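Local coordinates for protein DNA replication initiator (Cdc21/Cdc54) (Methanothermobacter thermautotrophicus, PDB 1LTL) that probably acts as an ATP-dependent, single-stranded DNA-binding replicative helicase of the MCM family, this chain being its zinc-containing N-terminal part, which assembles as a dodecamer, at residues D124-R129 / D178-K183. Numbering follows the deposited sequence.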
ATOM      1  N   ASP A 124      41.546  25.094 -13.603  1.00 44.10           N
ATOM      2  CA  ASP A 124      41.198  24.445 -12.341  1.00 43.17           C
ATOM      3  C   ASP A 124      41.926  23.130 -12.086  1.00 41.50           C
ATOM      4  O   ASP A 124      42.511  22.536 -12.987  1.00 40.11           O
ATOM      5  CB  ASP A 124      39.687  24.199 -12.253  1.00 45.08           C
ATOM      6  CG  ASP A 124      38.875  25.483 -12.340  1.00 47.99           C
ATOM      7  OD1 ASP A 124      39.066  26.389 -11.495  1.00 48.78           O
ATOM      8  OD2 ASP A 124      38.035  25.582 -13.258  1.00 50.01           O
ATOM      9  N   GLU A 125      41.861  22.685 -10.835  1.00 40.86           N
ATOM     10  CA  GLU A 125      42.488  21.451 -10.377  1.00 39.98           C
ATOM     11  C   GLU A 125      41.895  20.243 -11.092  1.00 36.12           C
ATOM     12  O   GLU A 125      40.717  20.229 -11.440  1.00 34.88           O
ATOM     13  CB  GLU A 125      42.272  21.317  -8.863  1.00 45.91           C
ATOM     14  CG  GLU A 125      42.884  20.066  -8.204  1.00 56.14           C
ATOM     15  CD  GLU A 125      44.397  20.171  -7.963  1.00 61.18           C
ATOM     16  OE1 GLU A 125      44.821  21.046  -7.158  1.00 63.96           O
ATOM     17  OE2 GLU A 125      45.157  19.376  -8.580  1.00 64.35           O
ATOM     18  N   ILE A 126      42.719  19.233 -11.317  1.00 32.53           N
ATOM     19  CA  ILE A 126      42.235  18.033 -11.968  1.00 32.40           C
ATOM     20  C   ILE A 126      41.578  17.148 -10.903  1.00 31.66           C
ATOM     21  O   ILE A 126      42.174  16.904  -9.860  1.00 33.72           O
ATOM     22  CB  ILE A 126      43.385  17.260 -12.623  1.00 33.71           C
ATOM     23  CG1 ILE A 126      44.118  18.162 -13.625  1.00 35.73           C
ATOM     24  CG2 ILE A 126      42.863  15.991 -13.253  1.00 33.51           C
ATOM     25  CD1 ILE A 126      45.115  19.153 -12.952  1.00 38.36           C
ATOM     26  N   ARG A 127      40.343  16.705 -11.136  1.00 29.37           N
ATOM     27  CA  ARG A 127      39.649  15.844 -10.173  1.00 28.66           C
ATOM     28  C   ARG A 127      39.078  14.672 -10.934  1.00 26.48           C
ATOM     29  O   ARG A 127      38.971  14.693 -12.158  1.00 28.69           O
ATOM     30  CB  ARG A 127      38.457  16.531  -9.498  1.00 32.15           C
ATOM     31  CG  ARG A 127      38.710  17.856  -8.832  1.00 43.05           C
ATOM     32  CD  ARG A 127      37.386  18.628  -8.602  1.00 51.62           C
ATOM     33  NE  ARG A 127      37.590  20.085  -8.476  1.00 60.04           N
ATOM     34  CZ  ARG A 127      38.140  20.703  -7.425  1.00 63.04           C
ATOM     35  NH1 ARG A 127      38.550  19.998  -6.364  1.00 64.50           N
ATOM     36  NH2 ARG A 127      38.298  22.028  -7.448  1.00 63.23           N
ATOM     37  N   PRO A 128      38.726  13.608 -10.227  1.00 22.11           N
ATOM     38  CA  PRO A 128      38.165  12.514 -11.012  1.00 20.55           C
ATOM     39  C   PRO A 128      36.624  12.620 -11.054  1.00 21.97           C
ATOM     40  O   PRO A 128      36.012  13.453 -10.364  1.00 21.59           O
ATOM     41  CB  PRO A 128      38.652  11.275 -10.265  1.00 20.65           C
ATOM     42  CG  PRO A 128      38.770  11.760  -8.848  1.00 20.14           C
ATOM     43  CD  PRO A 128      39.323  13.131  -8.971  1.00 19.49           C
ATOM     44  N   ARG A 129      35.998  11.791 -11.883  1.00 21.12           N
ATOM     45  CA  ARG A 129      34.553  11.769 -11.969  1.00 22.27           C
ATOM     46  C   ARG A 129      34.182  10.368 -12.407  1.00 24.50           C
ATOM     47  O   ARG A 129      34.956   9.705 -13.075  1.00 26.51           O
ATOM     48  CB  ARG A 129      34.036  12.791 -12.981  1.00 22.42           C
ATOM     49  CG  ARG A 129      33.791  12.251 -14.383  1.00 23.11           C
ATOM     50  CD  ARG A 129      32.930  13.221 -15.149  1.00 23.65           C
ATOM     51  NE  ARG A 129      32.990  13.036 -16.602  1.00 26.24           N
ATOM     52  CZ  ARG A 129      32.484  11.999 -17.262  1.00 27.08           C
ATOM     53  NH1 ARG A 129      31.870  11.017 -16.612  1.00 26.97           N
ATOM     54  NH2 ARG A 129      32.574  11.959 -18.585  1.00 28.26           N
ATOM     55  N   ASP A 178      39.842  11.111 -15.152  1.00 25.85           N
ATOM     56  CA  ASP A 178      40.229  12.484 -14.837  1.00 26.94           C
ATOM     57  C   ASP A 178      39.527  13.548 -15.668  1.00 26.38           C
ATOM     58  O   ASP A 178      39.383  13.426 -16.880  1.00 26.40           O
ATOM     59  CB  ASP A 178      41.744  12.636 -14.934  1.00 29.66           C
ATOM     60  CG  ASP A 178      42.474  11.799 -13.905  1.00 32.15           C
ATOM     61  OD1 ASP A 178      42.223  11.983 -12.678  1.00 31.45           O
ATOM     62  OD2 ASP A 178      43.305  10.954 -14.332  1.00 36.10           O
ATOM     63  N   THR A 179      39.100  14.602 -14.989  1.00 25.87           N
ATOM     64  CA  THR A 179      38.376  15.695 -15.621  1.00 26.80           C
ATOM     65  C   THR A 179      38.973  17.037 -15.197  1.00 25.83           C
ATOM     66  O   THR A 179      39.558  17.154 -14.128  1.00 26.34           O
ATOM     67  CB  THR A 179      36.878  15.640 -15.210  1.00 29.48           C
ATOM     68  OG1 THR A 179      36.067  16.176 -16.263  1.00 34.49           O
ATOM     69  CG2 THR A 179      36.637  16.437 -13.921  1.00 27.80           C
ATOM     70  N   GLN A 180      38.839  18.053 -16.031  1.00 25.78           N
ATOM     71  CA  GLN A 180      39.399  19.342 -15.673  1.00 26.42           C
ATOM     72  C   GLN A 180      38.653  20.488 -16.299  1.00 27.39           C
ATOM     73  O   GLN A 180      38.138  20.375 -17.411  1.00 28.80           O
ATOM     74  CB  GLN A 180      40.855  19.420 -16.074  1.00 25.91           C
ATOM     75  CG  GLN A 180      41.448  20.774 -15.847  1.00 26.04           C
ATOM     76  CD  GLN A 180      42.902  20.768 -16.180  1.00 27.20           C
ATOM     77  OE1 GLN A 180      43.359  19.932 -16.963  1.00 29.80           O
ATOM     78  NE2 GLN A 180      43.650  21.695 -15.602  1.00 26.52           N
ATOM     79  N   THR A 181      38.621  21.605 -15.586  1.00 26.84           N
ATOM     80  CA  THR A 181      37.895  22.770 -16.043  1.00 27.87           C
ATOM     81  C   THR A 181      38.751  23.988 -16.295  1.00 29.39           C
ATOM     82  O   THR A 181      39.682  24.265 -15.545  1.00 31.09           O
ATOM     83  CB  THR A 181      36.852  23.142 -15.005  1.00 27.51           C
ATOM     84  OG1 THR A 181      35.713  22.308 -15.179  1.00 29.96           O
ATOM     85  CG2 THR A 181      36.435  24.573 -15.141  1.00 31.80           C
ATOM     86  N   LEU A 182      38.453  24.733 -17.350  1.00 30.00           N
ATOM     87  CA  LEU A 182      39.206  25.959 -17.576  1.00 30.37           C
ATOM     88  C   LEU A 182      38.333  26.948 -18.287  1.00 30.02           C
ATOM     89  O   LEU A 182      37.348  26.569 -18.908  1.00 29.30           O
ATOM     90  CB  LEU A 182      40.481  25.692 -18.367  1.00 30.74           C
ATOM     91  CG  LEU A 182      40.462  25.611 -19.884  1.00 32.69           C
ATOM     92  CD1 LEU A 182      41.834  25.126 -20.323  1.00 35.40           C
ATOM     93  CD2 LEU A 182      39.411  24.656 -20.372  1.00 35.25           C
ATOM     94  N   LYS A 183      38.684  28.222 -18.142  1.00 31.49           N
ATOM     95  CA  LYS A 183      37.968  29.331 -18.766  1.00 32.20           C
ATOM     96  C   LYS A 183      38.660  29.731 -20.062  1.00 32.18           C
ATOM     97  O   LYS A 183      39.869  29.940 -20.087  1.00 31.45           O
ATOM     98  CB  LYS A 183      37.939  30.547 -17.834  1.00 32.75           C
ATOM     99  CG  LYS A 183      36.791  30.565 -16.856  1.00 35.94           C
ATOM    100  CD  LYS A 183      35.466  30.443 -17.601  1.00 40.57           C
ATOM    101  CE  LYS A 183      34.269  30.426 -16.656  1.00 41.45           C
ATOM    102  NZ  LYS A 183      34.310  29.230 -15.776  1.00 45.56           N
TER
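Asp178 meets Ile126 through aliphatic atoms, its CB 3.9 Å from Ile126 CG2, while its OD1 is hydrogen-bonded to Ser107 OG of a second subunit. At Thr179 two backbone bonds define an antiparallel hydrogen-bonded pair. Thr179 N donates to Arg127 O at 2.8 Å. Arg127 N returns a bond to Thr179 O at 3.1 Å, and both are nearly straight. Thr179 CG2 lies 3.4 Å from Arg127 O, and with OG1 anti to the backbone N (chi1 -150°) the hydroxyl is left to Glu205, which also salt-bridges Arg129. Gln180 reaches out fully extended, and its NE2 donates to Asp124 O at 3.0 Å, with that oxygen tilted out of the Gln180 amide plane; OE1 accepts from Asp210 N. Ile126 CG1 packs 3.8 Å from Gln180 CD. With an alanine here, the carbonyl of Asp124 would probably be left without this donor and Asp210 N without its acceptor, and a gap would open beside Ile126. Thr181 O accepts from Asp124 N at 2.8 Å. The register, Asp124 opposite Thr181 and Ile126 opposite Gln180, leaves Glu125 as an extra residue, beside which the Gln180 amide holds the Asp124 carbonyl. Within the OB domain, strand 175-185 runs between strand 113-137 and strand 199-205, whose Leu204 and Val202 are backbone hydrogen-bonded to Gln180 and Leu182, while Val209 from a loop packs on Ile126, Asp178 and Gln180.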